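Local coordinates for conserved hypothetical protein NMB0706 (Neisseria meningitidis, PDB 1RV9) that is of unknown function but belongs to the DUF152 family, whose members are classed as multi-copper polyphenol oxidoreductase laccases, and may be an enzyme, at residues A136-L141 and G176-D181; A162-A167 and L212-E217; A191-G196 and L206-R211. One frame throughout, in Å; residues are numbered along the deposited sequence.

Contact 1 (A136-L141 and G176-D181)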
loop_
_atom_site.group_PDB
_atom_site.type_symbol
_atom_site.label_atom_id
_atom_site.label_comp_id
_atom_site.label_asym_id
_atom_site.label_seq_id
_atom_site.Cartn_x
_atom_site.Cartn_y
_atom_site.Cartn_z
ATOM N N ALA A 136 -4.568 -0.440 -1.673
ATOM C CA ALA A 136 -5.930 -0.326 -1.184
ATOM C C ALA A 136 -6.491 1.081 -1.072
ATOM O O ALA A 136 -6.535 1.656 0.019
ATOM C CB ALA A 136 -6.052 -1.045 0.168
ATOM N N GLY A 137 -6.891 1.644 -2.209
ATOM C CA GLY A 137 -7.536 2.943 -2.199
ATOM C C GLY A 137 -8.931 2.561 -1.736
ATOM O O GLY A 137 -9.187 1.369 -1.540
ATOM N N TRP A 138 -9.846 3.506 -1.564
ATOM C CA TRP A 138 -11.167 3.106 -1.097
ATOM C C TRP A 138 -11.890 2.204 -2.093
ATOM O O TRP A 138 -12.621 1.307 -1.693
ATOM C CB TRP A 138 -12.039 4.321 -0.745
ATOM C CG TRP A 138 -12.590 5.096 -1.905
ATOM C CD1 TRP A 138 -12.028 6.184 -2.511
ATOM C CD2 TRP A 138 -13.836 4.865 -2.569
ATOM N NE1 TRP A 138 -12.852 6.648 -3.508
ATOM C CE2 TRP A 138 -13.967 5.855 -3.569
ATOM C CE3 TRP A 138 -14.855 3.913 -2.422
ATOM C CZ2 TRP A 138 -15.082 5.926 -4.413
ATOM C CZ3 TRP A 138 -15.962 3.984 -3.258
ATOM C CH2 TRP A 138 -16.064 4.983 -4.245
ATOM N N ARG A 139 -11.669 2.420 -3.388
ATOM C CA ARG A 139 -12.331 1.596 -4.396
ATOM C C ARG A 139 -11.857 0.147 -4.353
ATOM O O ARG A 139 -12.668 -0.778 -4.324
ATOM C CB ARG A 139 -12.105 2.185 -5.793
ATOM C CG ARG A 139 -12.901 3.456 -6.045
ATOM C CD ARG A 139 -12.486 4.141 -7.337
ATOM N NE ARG A 139 -13.212 5.395 -7.525
ATOM C CZ ARG A 139 -14.478 5.481 -7.917
ATOM N NH1 ARG A 139 -15.176 4.384 -8.180
ATOM N NH2 ARG A 139 -15.056 6.670 -8.029
ATOM N N GLY A 140 -10.544 -0.055 -4.352
ATOM C CA GLY A 140 -10.025 -1.411 -4.309
ATOM C C GLY A 140 -10.314 -2.094 -2.986
ATOM O O GLY A 140 -10.557 -3.304 -2.932
ATOM N N LEU A 141 -10.294 -1.319 -1.908
ATOM C CA LEU A 141 -10.545 -1.877 -0.586
ATOM C C LEU A 141 -11.990 -2.366 -0.503
ATOM O O LEU A 141 -12.252 -3.495 -0.079
ATOM C CB LEU A 141 -10.264 -0.823 0.494
ATOM C CG LEU A 141 -10.307 -1.296 1.951
ATOM C CD1 LEU A 141 -9.284 -2.404 2.165
ATOM C CD2 LEU A 141 -10.027 -0.122 2.884
ATOM N N GLY A 176 -17.933 11.101 1.116
ATOM C CA GLY A 176 -19.376 11.226 1.017
ATOM C C GLY A 176 -20.135 9.926 1.215
ATOM O O GLY A 176 -19.559 8.898 1.567
ATOM N N GLN A 177 -21.440 9.980 0.969
ATOM C CA GLN A 177 -22.325 8.834 1.130
ATOM C C GLN A 177 -22.008 7.675 0.185
ATOM O O GLN A 177 -22.273 6.515 0.503
ATOM C CB GLN A 177 -23.774 9.280 0.918
ATOM C CG GLN A 177 -24.818 8.285 1.392
ATOM C CD GLN A 177 -24.795 8.102 2.897
ATOM O OE1 GLN A 177 -24.885 9.071 3.655
ATOM N NE2 GLN A 177 -24.678 6.857 3.340
ATOM N N ASP A 178 -21.446 7.987 -0.977
ATOM C CA ASP A 178 -21.116 6.946 -1.943
ATOM C C ASP A 178 -20.032 6.024 -1.390
ATOM O O ASP A 178 -20.143 4.801 -1.487
ATOM C CB ASP A 178 -20.678 7.575 -3.273
ATOM C CG ASP A 178 -19.398 8.381 -3.153
ATOM O OD1 ASP A 178 -19.248 9.136 -2.166
ATOM O OD2 ASP A 178 -18.543 8.272 -4.059
ATOM N N VAL A 179 -18.994 6.609 -0.802
ATOM C CA VAL A 179 -17.911 5.823 -0.220
ATOM C C VAL A 179 -18.470 5.041 0.962
ATOM O O VAL A 179 -18.178 3.858 1.142
ATOM C CB VAL A 179 -16.765 6.725 0.281
ATOM C CG1 VAL A 179 -15.670 5.874 0.903
ATOM C CG2 VAL A 179 -16.212 7.548 -0.871
ATOM N N PHE A 180 -19.287 5.714 1.763
ATOM C CA PHE A 180 -19.902 5.093 2.927
ATOM C C PHE A 180 -20.694 3.851 2.521
ATOM O O PHE A 180 -20.520 2.776 3.096
ATOM C CB PHE A 180 -20.815 6.108 3.628
ATOM C CG PHE A 180 -21.482 5.575 4.862
ATOM C CD1 PHE A 180 -22.652 4.831 4.769
ATOM C CD2 PHE A 180 -20.930 5.804 6.116
ATOM C CE1 PHE A 180 -23.266 4.321 5.912
ATOM C CE2 PHE A 180 -21.535 5.299 7.265
ATOM C CZ PHE A 180 -22.705 4.556 7.162
ATOM N N ASP A 181 -21.561 3.998 1.522
ATOM C CA ASP A 181 -22.378 2.881 1.059
ATOM C C ASP A 181 -21.557 1.751 0.440
ATOM O O ASP A 181 -21.887 0.579 0.609
ATOM C CB ASP A 181 -23.424 3.358 0.044
ATOM C CG ASP A 181 -24.458 4.285 0.655
ATOM O OD1 ASP A 181 -24.633 4.259 1.892
ATOM O OD2 ASP A 181 -25.106 5.033 -0.108
#

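Contact 2 (A162-A167 and L212-E217)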
loop_
_atom_site.group_PDB
_atom_site.type_symbol
_atom_site.label_atom_id
_atom_site.label_comp_id
_atom_site.label_asym_id
_atom_site.label_seq_id
_atom_site.Cartn_x
_atom_site.Cartn_y
_atom_site.Cartn_z
ATOM N N ALA A 162 -0.508 -9.033 8.267
ATOM C CA ALA A 162 -0.621 -7.911 7.347
ATOM C C ALA A 162 -0.081 -6.648 7.983
ATOM O O ALA A 162 -0.216 -6.440 9.190
ATOM C CB ALA A 162 -2.078 -7.710 6.948
ATOM N N TYR A 163 0.542 -5.806 7.168
ATOM C CA TYR A 163 1.084 -4.553 7.661
ATOM C C TYR A 163 0.383 -3.400 6.968
ATOM O O TYR A 163 0.323 -3.346 5.737
ATOM C CB TYR A 163 2.587 -4.467 7.390
ATOM C CG TYR A 163 3.228 -3.228 7.967
ATOM C CD1 TYR A 163 3.439 -3.103 9.339
ATOM C CD2 TYR A 163 3.609 -2.171 7.141
ATOM C CE1 TYR A 163 4.015 -1.951 9.876
ATOM C CE2 TYR A 163 4.183 -1.020 7.665
ATOM C CZ TYR A 163 4.384 -0.917 9.030
ATOM O OH TYR A 163 4.961 0.224 9.545
ATOM N N LEU A 164 -0.161 -2.486 7.762
ATOM C CA LEU A 164 -0.842 -1.322 7.220
ATOM C C LEU A 164 0.204 -0.220 7.083
ATOM O O LEU A 164 0.705 0.308 8.079
ATOM C CB LEU A 164 -1.965 -0.878 8.160
ATOM C CG LEU A 164 -2.978 -1.969 8.515
ATOM C CD1 LEU A 164 -4.040 -1.385 9.444
ATOM C CD2 LEU A 164 -3.618 -2.531 7.252
ATOM N N GLY A 165 0.532 0.111 5.838
ATOM C CA GLY A 165 1.523 1.135 5.572
ATOM C C GLY A 165 1.003 2.542 5.782
ATOM O O GLY A 165 -0.148 2.730 6.172
ATOM N N PRO A 166 1.832 3.559 5.517
ATOM C CA PRO A 166 1.430 4.957 5.692
ATOM C C PRO A 166 0.295 5.367 4.761
ATOM O O PRO A 166 0.409 5.241 3.546
ATOM C CB PRO A 166 2.724 5.721 5.417
ATOM C CG PRO A 166 3.407 4.862 4.401
ATOM C CD PRO A 166 3.186 3.463 4.939
ATOM N N ALA A 167 -0.801 5.849 5.341
ATOM C CA ALA A 167 -1.955 6.279 4.561
ATOM C C ALA A 167 -2.554 7.529 5.182
ATOM O O ALA A 167 -2.074 8.021 6.207
ATOM C CB ALA A 167 -3.007 5.168 4.520
ATOM N N LEU A 212 -10.961 -4.550 9.785
ATOM C CA LEU A 212 -12.234 -5.268 9.777
ATOM C C LEU A 212 -12.246 -6.316 8.672
ATOM O O LEU A 212 -12.590 -7.480 8.896
ATOM C CB LEU A 212 -13.399 -4.298 9.548
ATOM C CG LEU A 212 -13.951 -3.499 10.727
ATOM C CD1 LEU A 212 -14.972 -2.484 10.227
ATOM C CD2 LEU A 212 -14.595 -4.453 11.727
ATOM N N ILE A 213 -11.874 -5.893 7.470
ATOM C CA ILE A 213 -11.845 -6.777 6.317
ATOM C C ILE A 213 -10.844 -7.916 6.502
ATOM O O ILE A 213 -11.161 -9.078 6.245
ATOM C CB ILE A 213 -11.521 -5.964 5.037
ATOM C CG1 ILE A 213 -12.697 -5.033 4.726
ATOM C CG2 ILE A 213 -11.241 -6.894 3.863
ATOM C CD1 ILE A 213 -12.408 -3.991 3.658
ATOM N N LEU A 214 -9.641 -7.585 6.959
ATOM C CA LEU A 214 -8.615 -8.600 7.175
ATOM C C LEU A 214 -9.039 -9.595 8.252
ATOM O O LEU A 214 -8.858 -10.804 8.090
ATOM C CB LEU A 214 -7.294 -7.938 7.567
ATOM C CG LEU A 214 -6.607 -7.144 6.454
ATOM C CD1 LEU A 214 -5.544 -6.235 7.053
ATOM C CD2 LEU A 214 -5.999 -8.107 5.436
ATOM N N LYS A 215 -9.592 -9.086 9.348
ATOM C CA LYS A 215 -10.042 -9.944 10.434
ATOM C C LYS A 215 -11.156 -10.865 9.979
ATOM O O LYS A 215 -11.159 -12.054 10.297
ATOM C CB LYS A 215 -10.522 -9.105 11.625
ATOM C CG LYS A 215 -9.424 -8.723 12.615
ATOM C CD LYS A 215 -8.097 -9.391 12.267
ATOM C CE LYS A 215 -7.269 -9.695 13.500
ATOM N NZ LYS A 215 -5.996 -10.374 13.132
ATOM N N ARG A 216 -12.106 -10.317 9.231
ATOM C CA ARG A 216 -13.220 -11.111 8.742
ATOM C C ARG A 216 -12.745 -12.216 7.805
ATOM O O ARG A 216 -13.362 -13.279 7.721
ATOM C CB ARG A 216 -14.233 -10.226 8.010
ATOM C CG ARG A 216 -15.410 -11.010 7.453
ATOM C CD ARG A 216 -16.376 -10.139 6.674
ATOM N NE ARG A 216 -15.781 -9.593 5.459
ATOM C CZ ARG A 216 -16.473 -8.957 4.518
ATOM N NH1 ARG A 216 -17.783 -8.791 4.659
ATOM N NH2 ARG A 216 -15.858 -8.484 3.443
ATOM N N GLU A 217 -11.640 -11.970 7.108
ATOM C CA GLU A 217 -11.109 -12.945 6.169
ATOM C C GLU A 217 -10.333 -14.052 6.882
ATOM O O GLU A 217 -10.131 -15.129 6.326
ATOM C CB GLU A 217 -10.223 -12.238 5.138
ATOM C CG GLU A 217 -10.258 -12.851 3.750
ATOM C CD GLU A 217 -11.652 -12.882 3.119
ATOM O OE1 GLU A 217 -12.610 -12.291 3.670
ATOM O OE2 GLU A 217 -11.781 -13.500 2.046
#

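Contact 3 (A191-G196 and L206-R211)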
loop_
_atom_site.group_PDB
_atom_site.type_symbol
_atom_site.label_atom_id
_atom_site.label_comp_id
_atom_site.label_asym_id
_atom_site.label_seq_id
_atom_site.Cartn_x
_atom_site.Cartn_y
_atom_site.Cartn_z
ATOM N N ALA A 191 -19.549 0.454 9.410
ATOM C CA ALA A 191 -20.007 1.764 9.862
ATOM C C ALA A 191 -19.178 2.249 11.047
ATOM O O ALA A 191 -19.078 3.450 11.297
ATOM C CB ALA A 191 -21.484 1.704 10.242
ATOM N N THR A 192 -18.582 1.313 11.777
ATOM C CA THR A 192 -17.765 1.667 12.930
ATOM C C THR A 192 -16.494 2.397 12.505
ATOM O O THR A 192 -15.837 3.037 13.326
ATOM C CB THR A 192 -17.363 0.415 13.740
ATOM O OG1 THR A 192 -16.639 -0.489 12.896
ATOM C CG2 THR A 192 -18.600 -0.284 14.288
ATOM N N ALA A 193 -16.157 2.300 11.221
ATOM C CA ALA A 193 -14.961 2.943 10.688
ATOM C C ALA A 193 -15.245 4.297 10.036
ATOM O O ALA A 193 -14.359 4.904 9.434
ATOM C CB ALA A 193 -14.271 2.012 9.688
ATOM N N PHE A 194 -16.488 4.759 10.147
ATOM C CA PHE A 194 -16.886 6.053 9.599
ATOM C C PHE A 194 -17.480 6.893 10.716
ATOM O O PHE A 194 -18.208 6.378 11.563
ATOM C CB PHE A 194 -17.956 5.906 8.510
ATOM C CG PHE A 194 -17.457 5.293 7.233
ATOM C CD1 PHE A 194 -17.397 3.912 7.085
ATOM C CD2 PHE A 194 -17.056 6.103 6.176
ATOM C CE1 PHE A 194 -16.945 3.345 5.892
ATOM C CE2 PHE A 194 -16.602 5.547 4.981
ATOM C CZ PHE A 194 -16.546 4.166 4.840
ATOM N N GLU A 195 -17.166 8.183 10.720
ATOM C CA GLU A 195 -17.721 9.083 11.720
ATOM C C GLU A 195 -18.420 10.227 11.002
ATOM O O GLU A 195 -17.798 10.968 10.239
ATOM C CB GLU A 195 -16.635 9.646 12.635
ATOM C CG GLU A 195 -17.166 10.733 13.564
ATOM C CD GLU A 195 -16.085 11.394 14.388
ATOM O OE1 GLU A 195 -14.895 11.243 14.048
ATOM O OE2 GLU A 195 -16.428 12.081 15.375
ATOM N N GLY A 196 -19.721 10.359 11.235
ATOM C CA GLY A 196 -20.464 11.425 10.599
ATOM C C GLY A 196 -20.024 12.763 11.155
ATOM O O GLY A 196 -19.877 12.914 12.368
ATOM N N LEU A 206 -9.380 4.347 7.017
ATOM C CA LEU A 206 -8.897 3.261 6.173
ATOM C C LEU A 206 -8.242 2.137 6.964
ATOM O O LEU A 206 -8.349 0.969 6.594
ATOM C CB LEU A 206 -7.907 3.792 5.134
ATOM C CG LEU A 206 -8.486 4.611 3.981
ATOM C CD1 LEU A 206 -7.342 5.286 3.225
ATOM C CD2 LEU A 206 -9.295 3.707 3.056
ATOM N N TYR A 207 -7.550 2.483 8.045
ATOM C CA TYR A 207 -6.896 1.462 8.851
ATOM C C TYR A 207 -7.942 0.560 9.491
ATOM O O TYR A 207 -7.824 -0.665 9.461
ATOM C CB TYR A 207 -6.032 2.098 9.944
ATOM C CG TYR A 207 -4.890 2.942 9.426
ATOM C CD1 TYR A 207 -4.026 2.461 8.440
ATOM C CD2 TYR A 207 -4.655 4.216 9.943
ATOM C CE1 TYR A 207 -2.957 3.232 7.986
ATOM C CE2 TYR A 207 -3.590 4.992 9.495
ATOM C CZ TYR A 207 -2.745 4.495 8.519
ATOM O OH TYR A 207 -1.691 5.262 8.083
ATOM N N ALA A 208 -8.968 1.177 10.069
ATOM C CA ALA A 208 -10.033 0.424 10.719
ATOM C C ALA A 208 -10.795 -0.426 9.709
ATOM O O ALA A 208 -11.167 -1.564 9.997
ATOM C CB ALA A 208 -10.983 1.372 11.431
ATOM N N LEU A 209 -11.036 0.130 8.525
ATOM C CA LEU A 209 -11.739 -0.612 7.486
ATOM C C LEU A 209 -10.904 -1.822 7.083
ATOM O O LEU A 209 -11.428 -2.921 6.921
ATOM C CB LEU A 209 -11.997 0.277 6.262
ATOM C CG LEU A 209 -13.104 1.330 6.402
ATOM C CD1 LEU A 209 -13.067 2.282 5.211
ATOM C CD2 LEU A 209 -14.466 0.643 6.486
ATOM N N ALA A 210 -9.600 -1.619 6.922
ATOM C CA ALA A 210 -8.718 -2.715 6.542
ATOM C C ALA A 210 -8.669 -3.783 7.628
ATOM O O ALA A 210 -8.699 -4.972 7.326
ATOM C CB ALA A 210 -7.314 -2.191 6.250
ATOM N N ARG A 211 -8.594 -3.364 8.889
ATOM C CA ARG A 211 -8.549 -4.328 9.987
ATOM C C ARG A 211 -9.812 -5.178 10.020
ATOM O O ARG A 211 -9.747 -6.384 10.258
ATOM C CB ARG A 211 -8.371 -3.621 11.334
ATOM C CG ARG A 211 -7.024 -2.946 11.516
ATOM C CD ARG A 211 -6.735 -2.653 12.986
ATOM N NE ARG A 211 -5.598 -1.751 13.143
ATOM C CZ ARG A 211 -5.656 -0.439 12.931
ATOM N NH1 ARG A 211 -6.800 0.124 12.561
ATOM N NH2 ARG A 211 -4.570 0.310 13.076
#

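Contact 1 (A136-L141 and G176-D181)
Apolar contact dominates where Trp-138, in the first turn of helix 138-143, meets Val-179 in helix 177-184. CG2 of Val-179 sits over the six-membered ring of Trp-138 in a CH-pi contact, 3.9 Å from its centroid and only 9° off the ring normal. CG1 of the same valine reaches CE3 of Trp-138, also at 3.9 Å. CG1 is anti to the backbone N of Val-179 (chi1 179°), whereas CG2 lies beside that N, and both come down on the indole face. The opposite face of Trp-138 is covered by its sequence neighbour Arg-139: CG lies 3.6 Å above the ring plane, and the guanidinium turns one of its faces to CZ2. The indole is thus sandwiched between the valine methyls and the arginine side chain, which limits its tilt.

A polar neighbour is the carboxylate of Asp-178, which crosses the tryptophan at about a right angle. Its OD2 approaches CH2 of Trp-138 obliquely at 4.1 Å, with the carboxylate and ring planes 71° apart. NH2 of Arg-139 remains 5.5 Å from OD2 of Asp-178, too far for a salt bridge, though the opposite charges may still attract.

No hydrogen bond crosses between the segments; within 176-181, NE2 of Gln-177 donates to OD1 of Asp-181 (3.0 Å). The acceptor lies in the amide plane of Gln-177, but the N-H comes from above the carboxylate plane of Asp-181. Helix 138-143, N-capped by Gly-137, follows strand 131-136 of the six-stranded sheet, and helix 177-184 packs on it through Trp-138, which also meets Ala-182 and Phe-183.

With no salt bridge either, this partly buried contact rests mainly on dispersion and burial of apolar surface, the CH-pi contact adding a weak electrostatic preference for the ring face.

Contact 2 (A162-A167 and L212-E217)
Leu-214 reaches from helix 206-217 to the strand 160-164 and touches both Ala-162 and Leu-164. One methyl does the work: CD1 of Leu-214 lies 3.8 Å from CB of Ala-162 and 4.2 Å from CD2 of Leu-164. Because CD1 continues the chain nearly anti to CA (chi2 164°), it stands at the far end of the extended side chain, directed at the strand. Ala-162 points its small methyl toward the helix, forming the floor on which that leucine tip rests. Leu-164, two residues on and on the same face of the strand, meets Leu-214 differently: the two side chains run antiparallel alongside one another, and CD2 of Leu-164 makes the looser of the two methyl contacts. All three residues are buried, and no polar bond joins the segments.

Helix 206-217 covers part of one face of the six-stranded sheet, over strands 119-125, 160-164 and 221-224, beside helix 145-153, where Gln-147 meets Ile-213. Leu-214 also rests on Phe-123 and Val-222 of the strands flanking 160-164. Since 160-164 and 221-224 run parallel, the helix belongs to a beta-alpha-beta crossover between them, lengthened by helix 177-184 and a small antiparallel sheet.

Contact 3 (A191-G196 and L206-R211)
Ala-193 and Ala-208 mark the closest approach of the two backbones, with their CA atoms 5.5 Å apart. Ala-193 ends a 3-10 segment, closed by a bond from N of Phe-194 to O of Ala-191, and the chain then straightens into strand 194-198. Opposite lies the first turn and a half of helix 206-217. The short separation is possible because two alanines face each other: their CB atoms meet at 3.8 Å.

Strand 194-198 pairs with 201-204 as a beta hairpin whose second arm runs straight into the helix, so the helix folds back against the hairpin's entrance. A backbone hydrogen bond between Ala-193 and Asp-205 ties that junction, and OD1 of Asp-205 accepts from Ala-208 N.

Leu-209 and Ala-193 bury the most surface, nearly equally. With CG of Leu-209 anti to the carbonyl carbon (chi1 -74°), its branch swings toward Ala-193 and Phe-194. CD2 presses on CB of Ala-193 at 3.5 Å, tighter than usual van der Waals contact, and reaches CE1 of Phe-194 obliquely at 3.7 Å. CD1 of Leu-209 lies 4.0 Å from CZ of Phe-194, whose side chain crosses the leucine at about a right angle and whose ring packs edge-to-face with Phe-180.

Overall arrangement
Helix 206-217 ties the set together: its first half serves contact 3, its second half contact 2, and Leu-141 of contact 1 packs on Leu-206, Leu-209 and Ile-213. The centre of contact 3 lies about 11 Å from those of contacts 1 and 2, themselves about 15 Å apart. Along the chain, contact 1 closes before contact 3 opens, contact 3 is nested within contact 2, and the segments of contacts 1 and 2 alternate. Phe-180 and Phe-194 join contacts 1 and 3, whereas Tyr-207 OH probably hydrogen-bonds Ala-167 N between 3 and 2. Through helix 206-217, seated on the six-stranded sheet by contact 2, contact 3 joins the small antiparallel sheet to it and contact 1 adds helix 177-184.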